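Local coordinates for protein STM4351 (Salmonella enterica, PDB 2Y7I) that binds arginine with high specificity in the periplasm, as a member of the family 3 bacterial solute-binding proteins, at residues A[34-39]-A[45-50]; A[41-46]-A[200-205]. All coordinates share one frame; numbering follows the deposited sequence.

Contact 1: residues A[34-39]-A[45-50]; sequences DVANAV and AECSFT
Cys47 and Phe49, on the edge strand of a parallel sheet, face Asn37 and Ala36 on the helix that precedes it, in an alpha/beta unit of the periplasmic binding protein fold. Helix 34-39 and strand 46-50 have axes 8.1 Å apart at closest approach and run at 146°, as expected where a chain leaves a helix and turns back into a strand beneath it. The second segment enters the sheet at Glu46, whose backbone is hydrogen-bonded to Arg6 and Leu8, next to and within the neighbouring strand 7-12. Cys47 then turns its side chain to the helix, and its CB lies 3.4 Å from Asn37 OD1, a van der Waals contact between an amide oxygen and a carbon. SG stands anti to the backbone N (chi1 -162°) and reaches Ala36 CB only loosely, at 4.4 Å. Ser48 points the other way, onto His9, so the alternation of the strand brings the next contact at Phe49. The Phe49 ring meets the helix with its edge: both Ala36 CB and Asn37 OD1 lie near the ring plane, and neither sits over a face. No hydrogen bond crosses between the segments, and Phe10 of strand 7-12 touches both Ala36 and Cys47. The ring's far corner makes the closest approach to the small alanine methyl, with Phe49 CZ 3.7 Å from Ala36 CB and CE1 following at 4.0 Å.

Contact 2: residues A[41-46]-A[200-205]; sequences KEMQAE and DALLQE
Met43 reaches across to Glu205 and Leu202 with its terminal methyl, and these three side chains account for the contact. Met43 follows directly on helix 31-42, whose end is a Schellman motif: Gln44 takes a positive phi of 53°, and its N bonds to Lys41 O at 3.0 Å. The Met43 chain is extended about CB-CG (chi2 178°) and then bends about the CG-SD bond (chi3 57°), which places CE against the first turns of helix 200-214. There CE lies 3.9 Å from Glu205 CB and at the same distance from Glu205 CD, so the methyl touches the glutamate at CB and again at its carboxylate, the two side chains crossing at about a right angle. Leu202, one turn earlier on the same helix, adds its CD2 branch, 3.8 Å from Met43 CE. The contact is thus apolar on the methionine side but includes a carboxylate group on the other, and no hydrogen bond joins the segments. Both carboxylate oxygens of Glu205 also lie beside Met43 CE, and OE2 forms a salt bridge with Arg6, a residue that the side chains of Met43 and Ala45 also touch. Around the contact, Leu8 of strand 7-12 touches both Met43 and Leu202, Ala209 farther along helix 200-214 touches Met43, and Val195 of strand 194-195 lies against Leu202.

Overall arrangement
Both contacts draw on helix 31-42 and the turn after it, share Ala45 and Glu46, and have centres 10 Å apart. Contact 1 packs the body of the helix against the strand that follows it, whereas contact 2 joins the helix end to helix 200-214, 154 residues away in sequence. Strand 7-12 touches both, through Phe10 at the first and Leu8 at the second. His9 and Asp67 bind a zinc ion; the side chain of Cys47 is about 8 Å from that of His9, and the side chain of Leu202 about 5 Å from that of Asp67. A bound zinc ion lies about 10 Å from the Cys47 side chain, and one about 8 Å from that of Leu202. Bound arginine is about 11 Å from the Phe49 side chain.

Contact 1: residues A[34-39]-A[45-50]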
ATOM      1  N   ASP A  34      -4.990 -12.845  -2.698  1.00 16.93           N
ATOM      2  CA  ASP A  34      -4.935 -11.721  -3.650  1.00 17.23           C
ATOM      3  C   ASP A  34      -3.570 -11.050  -3.638  1.00 16.62           C
ATOM      4  O   ASP A  34      -3.012 -10.743  -4.701  1.00 17.71           O
ATOM      5  CB  ASP A  34      -6.052 -10.707  -3.376  1.00 17.47           C
ATOM      6  CG  ASP A  34      -7.406 -11.200  -3.862  1.00 19.59           C
ATOM      7  OD1 ASP A  34      -7.477 -12.338  -4.367  1.00 21.02           O
ATOM      8  OD2 ASP A  34      -8.398 -10.463  -3.738  1.00 21.48           O
ATOM      9  N   VAL A  35      -3.045 -10.825  -2.432  1.00 15.87           N
ATOM     10  CA  VAL A  35      -1.693 -10.307  -2.255  1.00 15.34           C
ATOM     11  C   VAL A  35      -0.651 -11.229  -2.910  1.00 15.59           C
ATOM     12  O   VAL A  35       0.161 -10.765  -3.713  1.00 15.74           O
ATOM     13  CB  VAL A  35      -1.348 -10.047  -0.756  1.00 14.81           C
ATOM     14  CG1 VAL A  35       0.130  -9.696  -0.587  1.00 14.88           C
ATOM     15  CG2 VAL A  35      -2.203  -8.908  -0.187  1.00 13.15           C
ATOM     16  N   ALA A  36      -0.676 -12.522  -2.577  1.00 14.81           N
ATOM     17  CA  ALA A  36       0.314 -13.460  -3.138  1.00 15.25           C
ATOM     18  C   ALA A  36       0.251 -13.535  -4.673  1.00 16.38           C
ATOM     19  O   ALA A  36       1.289 -13.570  -5.348  1.00 16.29           O
ATOM     20  CB  ALA A  36       0.159 -14.850  -2.509  1.00 15.15           C
ATOM     21  N   ASN A  37      -0.963 -13.555  -5.219  1.00 17.09           N
ATOM     22  CA  ASN A  37      -1.140 -13.578  -6.674  1.00 18.59           C
ATOM     23  C   ASN A  37      -0.561 -12.323  -7.331  1.00 18.59           C
ATOM     24  O   ASN A  37       0.098 -12.405  -8.366  1.00 18.44           O
ATOM     25  CB  ASN A  37      -2.613 -13.763  -7.056  1.00 19.82           C
ATOM     26  CG  ASN A  37      -3.045 -15.236  -7.052  1.00 23.39           C
ATOM     27  OD1 ASN A  37      -2.344 -16.100  -7.567  1.00 27.54           O
ATOM     28  ND2 ASN A  37      -4.212 -15.511  -6.492  1.00 25.64           N
ATOM     29  N   ALA A  38      -0.792 -11.169  -6.706  1.00 17.86           N
ATOM     30  CA  ALA A  38      -0.273  -9.901  -7.219  1.00 18.40           C
ATOM     31  C   ALA A  38       1.260  -9.888  -7.184  1.00 18.41           C
ATOM     32  O   ALA A  38       1.909  -9.441  -8.135  1.00 18.97           O
ATOM     33  CB  ALA A  38      -0.861  -8.715  -6.426  1.00 18.28           C
ATOM     34  N   VAL A  39       1.830 -10.390  -6.090  1.00 17.72           N
ATOM     35  CA  VAL A  39       3.285 -10.557  -5.968  1.00 17.98           C
ATOM     36  C   VAL A  39       3.836 -11.480  -7.070  1.00 18.98           C
ATOM     37  O   VAL A  39       4.804 -11.124  -7.755  1.00 19.40           O
ATOM     38  CB  VAL A  39       3.673 -11.068  -4.563  1.00 16.97           C
ATOM     39  CG1 VAL A  39       5.161 -11.489  -4.494  1.00 16.91           C
ATOM     40  CG2 VAL A  39       3.360 -10.001  -3.524  1.00 17.36           C
ATOM     41  N   ALA A  45       5.624 -14.948 -12.348  1.00 28.86           N
ATOM     42  CA  ALA A  45       5.525 -16.312 -11.853  1.00 29.42           C
ATOM     43  C   ALA A  45       4.075 -16.724 -11.687  1.00 29.86           C
ATOM     44  O   ALA A  45       3.191 -15.884 -11.499  1.00 29.25           O
ATOM     45  CB  ALA A  45       6.240 -16.440 -10.512  1.00 28.14           C
ATOM     46  N   GLU A  46       3.844 -18.033 -11.769  1.00 31.14           N
ATOM     47  CA  GLU A  46       2.569 -18.619 -11.407  1.00 31.66           C
ATOM     48  C   GLU A  46       2.593 -18.892  -9.906  1.00 30.25           C
ATOM     49  O   GLU A  46       3.667 -18.974  -9.298  1.00 29.58           O
ATOM     50  CB  GLU A  46       2.338 -19.919 -12.182  1.00 33.31           C
ATOM     51  CG  GLU A  46       2.131 -19.742 -13.695  1.00 37.57           C
ATOM     52  CD  GLU A  46       0.684 -19.434 -14.065  1.00 41.49           C
ATOM     53  OE1 GLU A  46      -0.221 -20.199 -13.659  1.00 42.92           O
ATOM     54  OE2 GLU A  46       0.447 -18.422 -14.762  1.00 43.86           O
ATOM     55  N   CYS A  47       1.410 -19.041  -9.322  1.00 29.58           N
ATOM     56  CA  CYS A  47       1.263 -19.246  -7.884  1.00 29.32           C
ATOM     57  C   CYS A  47       0.634 -20.609  -7.583  1.00 28.61           C
ATOM     58  O   CYS A  47      -0.324 -21.021  -8.239  1.00 28.99           O
ATOM     59  CB  CYS A  47       0.390 -18.142  -7.296  1.00 28.32           C
ATOM     60  SG  CYS A  47       0.552 -17.999  -5.539  1.00 34.53           S
ATOM     61  N   SER A  48       1.183 -21.307  -6.597  1.00 27.50           N
ATOM     62  CA  SER A  48       0.593 -22.550  -6.127  1.00 27.09           C
ATOM     63  C   SER A  48       0.443 -22.518  -4.608  1.00 25.34           C
ATOM     64  O   SER A  48       1.362 -22.091  -3.911  1.00 24.29           O
ATOM     65  CB  SER A  48       1.444 -23.741  -6.559  1.00 28.10           C
ATOM     66  OG  SER A  48       0.756 -24.946  -6.292  1.00 29.75           O
ATOM     67  N   PHE A  49      -0.708 -22.966  -4.106  1.00 24.62           N
ATOM     68  CA  PHE A  49      -0.963 -22.983  -2.659  1.00 23.56           C
ATOM     69  C   PHE A  49      -1.132 -24.385  -2.094  1.00 23.86           C
ATOM     70  O   PHE A  49      -1.774 -25.241  -2.707  1.00 24.52           O
ATOM     71  CB  PHE A  49      -2.199 -22.160  -2.306  1.00 23.21           C
ATOM     72  CG  PHE A  49      -2.038 -20.694  -2.557  1.00 24.12           C
ATOM     73  CD1 PHE A  49      -1.411 -19.882  -1.626  1.00 24.91           C
ATOM     74  CD2 PHE A  49      -2.508 -20.128  -3.737  1.00 27.43           C
ATOM     75  CE1 PHE A  49      -1.249 -18.521  -1.867  1.00 26.03           C
ATOM     76  CE2 PHE A  49      -2.357 -18.768  -3.979  1.00 28.96           C
ATOM     77  CZ  PHE A  49      -1.727 -17.967  -3.040  1.00 26.90           C
ATOM     78  N   THR A  50      -0.546 -24.604  -0.919  1.00 22.48           N
ATOM     79  CA  THR A  50      -0.754 -25.832  -0.154  1.00 22.66           C
ATOM     80  C   THR A  50      -1.396 -25.426   1.169  1.00 21.00           C
ATOM     81  O   THR A  50      -0.885 -24.539   1.862  1.00 20.04           O
ATOM     82  CB  THR A  50       0.572 -26.580   0.078  1.00 23.21           C
ATOM     83  OG1 THR A  50       1.167 -26.869  -1.189  1.00 24.91           O
ATOM     84  CG2 THR A  50       0.356 -27.900   0.843  1.00 24.96           C
TER

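Contact 2: residues A[41-46]-A[200-205]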
ATOM      1  N   LYS A  41       2.455 -12.158  -9.993  1.00 23.06           N
ATOM      2  CA  LYS A  41       2.334 -11.465 -11.279  1.00 24.97           C
ATOM      3  C   LYS A  41       3.511 -10.510 -11.514  1.00 25.00           C
ATOM      4  O   LYS A  41       4.095 -10.503 -12.597  1.00 25.62           O
ATOM      5  CB  LYS A  41       0.989 -10.742 -11.414  1.00 25.70           C
ATOM      6  CG  LYS A  41       0.755 -10.175 -12.817  1.00 29.33           C
ATOM      7  CD  LYS A  41      -0.683  -9.725 -13.015  1.00 33.67           C
ATOM      8  CE  LYS A  41      -0.919  -9.320 -14.468  1.00 36.83           C
ATOM      9  NZ  LYS A  41      -2.322  -8.880 -14.711  1.00 39.20           N
ATOM     10  N   GLU A  42       3.875  -9.730 -10.494  1.00 24.27           N
ATOM     11  CA  GLU A  42       5.037  -8.824 -10.588  1.00 24.93           C
ATOM     12  C   GLU A  42       6.345  -9.581 -10.785  1.00 25.16           C
ATOM     13  O   GLU A  42       7.290  -9.059 -11.373  1.00 25.56           O
ATOM     14  CB  GLU A  42       5.152  -7.919  -9.354  1.00 24.38           C
ATOM     15  CG  GLU A  42       4.114  -6.810  -9.256  1.00 26.58           C
ATOM     16  CD  GLU A  42       4.208  -5.770 -10.375  1.00 30.92           C
ATOM     17  OE1 GLU A  42       5.235  -5.710 -11.085  1.00 30.16           O
ATOM     18  OE2 GLU A  42       3.230  -5.010 -10.540  1.00 34.00           O
ATOM     19  N   MET A  43       6.388 -10.821 -10.305  1.00 24.80           N
ATOM     20  CA  MET A  43       7.578 -11.661 -10.433  1.00 25.51           C
ATOM     21  C   MET A  43       7.561 -12.507 -11.711  1.00 26.84           C
ATOM     22  O   MET A  43       8.472 -13.312 -11.937  1.00 26.68           O
ATOM     23  CB  MET A  43       7.715 -12.561  -9.207  1.00 24.95           C
ATOM     24  CG  MET A  43       8.047 -11.800  -7.914  1.00 24.18           C
ATOM     25  SD  MET A  43       8.142 -12.861  -6.465  1.00 24.84           S
ATOM     26  CE  MET A  43       9.394 -14.044  -6.954  1.00 24.92           C
ATOM     27  N   GLN A  44       6.523 -12.311 -12.528  1.00 27.38           N
ATOM     28  CA  GLN A  44       6.282 -13.098 -13.747  1.00 29.47           C
ATOM     29  C   GLN A  44       6.283 -14.600 -13.454  1.00 29.62           C
ATOM     30  O   GLN A  44       6.860 -15.401 -14.196  1.00 30.05           O
ATOM     31  CB  GLN A  44       7.263 -12.711 -14.862  1.00 30.56           C
ATOM     32  CG  GLN A  44       7.000 -11.317 -15.398  1.00 32.76           C
ATOM     33  CD  GLN A  44       8.075 -10.832 -16.352  1.00 37.07           C
ATOM     34  OE1 GLN A  44       9.256 -10.750 -15.998  1.00 37.81           O
ATOM     35  NE2 GLN A  44       7.665 -10.495 -17.572  1.00 39.34           N
ATOM     36  N   ALA A  45       5.624 -14.948 -12.348  1.00 28.86           N
ATOM     37  CA  ALA A  45       5.525 -16.312 -11.853  1.00 29.42           C
ATOM     38  C   ALA A  45       4.075 -16.724 -11.687  1.00 29.86           C
ATOM     39  O   ALA A  45       3.191 -15.884 -11.499  1.00 29.25           O
ATOM     40  CB  ALA A  45       6.240 -16.440 -10.512  1.00 28.14           C
ATOM     41  N   GLU A  46       3.844 -18.033 -11.769  1.00 31.14           N
ATOM     42  CA  GLU A  46       2.569 -18.619 -11.407  1.00 31.66           C
ATOM     43  C   GLU A  46       2.593 -18.892  -9.906  1.00 30.25           C
ATOM     44  O   GLU A  46       3.667 -18.974  -9.298  1.00 29.58           O
ATOM     45  CB  GLU A  46       2.338 -19.919 -12.182  1.00 33.31           C
ATOM     46  CG  GLU A  46       2.131 -19.742 -13.695  1.00 37.57           C
ATOM     47  CD  GLU A  46       0.684 -19.434 -14.065  1.00 41.49           C
ATOM     48  OE1 GLU A  46      -0.221 -20.199 -13.659  1.00 42.92           O
ATOM     49  OE2 GLU A  46       0.447 -18.422 -14.762  1.00 43.86           O
ATOM     50  N   ASP A 200      17.903 -15.294   0.281  1.00 27.06           N
ATOM     51  CA  ASP A 200      17.836 -13.840   0.102  1.00 25.78           C
ATOM     52  C   ASP A 200      17.429 -13.374  -1.292  1.00 24.81           C
ATOM     53  O   ASP A 200      16.777 -12.338  -1.420  1.00 23.94           O
ATOM     54  CB  ASP A 200      19.150 -13.154   0.498  1.00 27.00           C
ATOM     55  CG  ASP A 200      19.015 -11.638   0.534  1.00 26.95           C
ATOM     56  OD1 ASP A 200      18.317 -11.130   1.438  1.00 26.38           O
ATOM     57  OD2 ASP A 200      19.584 -10.963  -0.353  1.00 27.82           O
ATOM     58  N   ALA A 201      17.826 -14.112  -2.331  1.00 24.87           N
ATOM     59  CA  ALA A 201      17.487 -13.723  -3.706  1.00 24.34           C
ATOM     60  C   ALA A 201      15.971 -13.760  -3.901  1.00 22.87           C
ATOM     61  O   ALA A 201      15.375 -12.838  -4.463  1.00 22.05           O
ATOM     62  CB  ALA A 201      18.185 -14.622  -4.720  1.00 25.39           C
ATOM     63  N   LEU A 202      15.349 -14.829  -3.427  1.00 22.15           N
ATOM     64  CA  LEU A 202      13.909 -14.913  -3.481  1.00 21.08           C
ATOM     65  C   LEU A 202      13.277 -13.821  -2.607  1.00 19.93           C
ATOM     66  O   LEU A 202      12.347 -13.147  -3.040  1.00 19.03           O
ATOM     67  CB  LEU A 202      13.447 -16.305  -3.054  1.00 21.17           C
ATOM     68  CG  LEU A 202      11.965 -16.689  -3.080  1.00 21.52           C
ATOM     69  CD1 LEU A 202      11.339 -16.373  -1.763  1.00 26.56           C
ATOM     70  CD2 LEU A 202      11.199 -16.018  -4.220  1.00 22.36           C
ATOM     71  N   LEU A 203      13.772 -13.655  -1.382  1.00 19.94           N
ATOM     72  CA  LEU A 203      13.205 -12.653  -0.473  1.00 19.37           C
ATOM     73  C   LEU A 203      13.227 -11.254  -1.094  1.00 19.81           C
ATOM     74  O   LEU A 203      12.230 -10.529  -1.026  1.00 19.44           O
ATOM     75  CB  LEU A 203      13.950 -12.650   0.861  1.00 20.12           C
ATOM     76  CG  LEU A 203      13.514 -11.623   1.904  1.00 19.86           C
ATOM     77  CD1 LEU A 203      12.124 -11.939   2.414  1.00 18.77           C
ATOM     78  CD2 LEU A 203      14.519 -11.637   3.042  1.00 21.54           C
ATOM     79  N   GLN A 204      14.355 -10.876  -1.702  1.00 20.97           N
ATOM     80  CA  GLN A 204      14.472  -9.542  -2.304  1.00 21.93           C
ATOM     81  C   GLN A 204      13.597  -9.364  -3.555  1.00 21.71           C
ATOM     82  O   GLN A 204      13.139  -8.258  -3.844  1.00 21.57           O
ATOM     83  CB  GLN A 204      15.933  -9.154  -2.568  1.00 23.75           C
ATOM     84  CG  GLN A 204      16.816  -9.025  -1.298  1.00 25.77           C
ATOM     85  CD  GLN A 204      16.067  -8.568  -0.032  1.00 27.48           C
ATOM     86  OE1 GLN A 204      15.234  -7.652  -0.064  1.00 27.72           O
ATOM     87  NE2 GLN A 204      16.377  -9.212   1.094  1.00 26.35           N
ATOM     88  N   GLU A 205      13.361 -10.453  -4.281  1.00 21.35           N
ATOM     89  CA  GLU A 205      12.423 -10.431  -5.397  1.00 21.70           C
ATOM     90  C   GLU A 205      11.024 -10.145  -4.875  1.00 19.96           C
ATOM     91  O   GLU A 205      10.294  -9.339  -5.452  1.00 19.79           O
ATOM     92  CB  GLU A 205      12.393 -11.772  -6.100  1.00 22.55           C
ATOM     93  CG  GLU A 205      13.432 -11.964  -7.158  1.00 26.45           C
ATOM     94  CD  GLU A 205      13.087 -13.161  -8.021  1.00 30.43           C
ATOM     95  OE1 GLU A 205      13.356 -14.301  -7.587  1.00 31.79           O
ATOM     96  OE2 GLU A 205      12.500 -12.959  -9.103  1.00 32.37           O
TER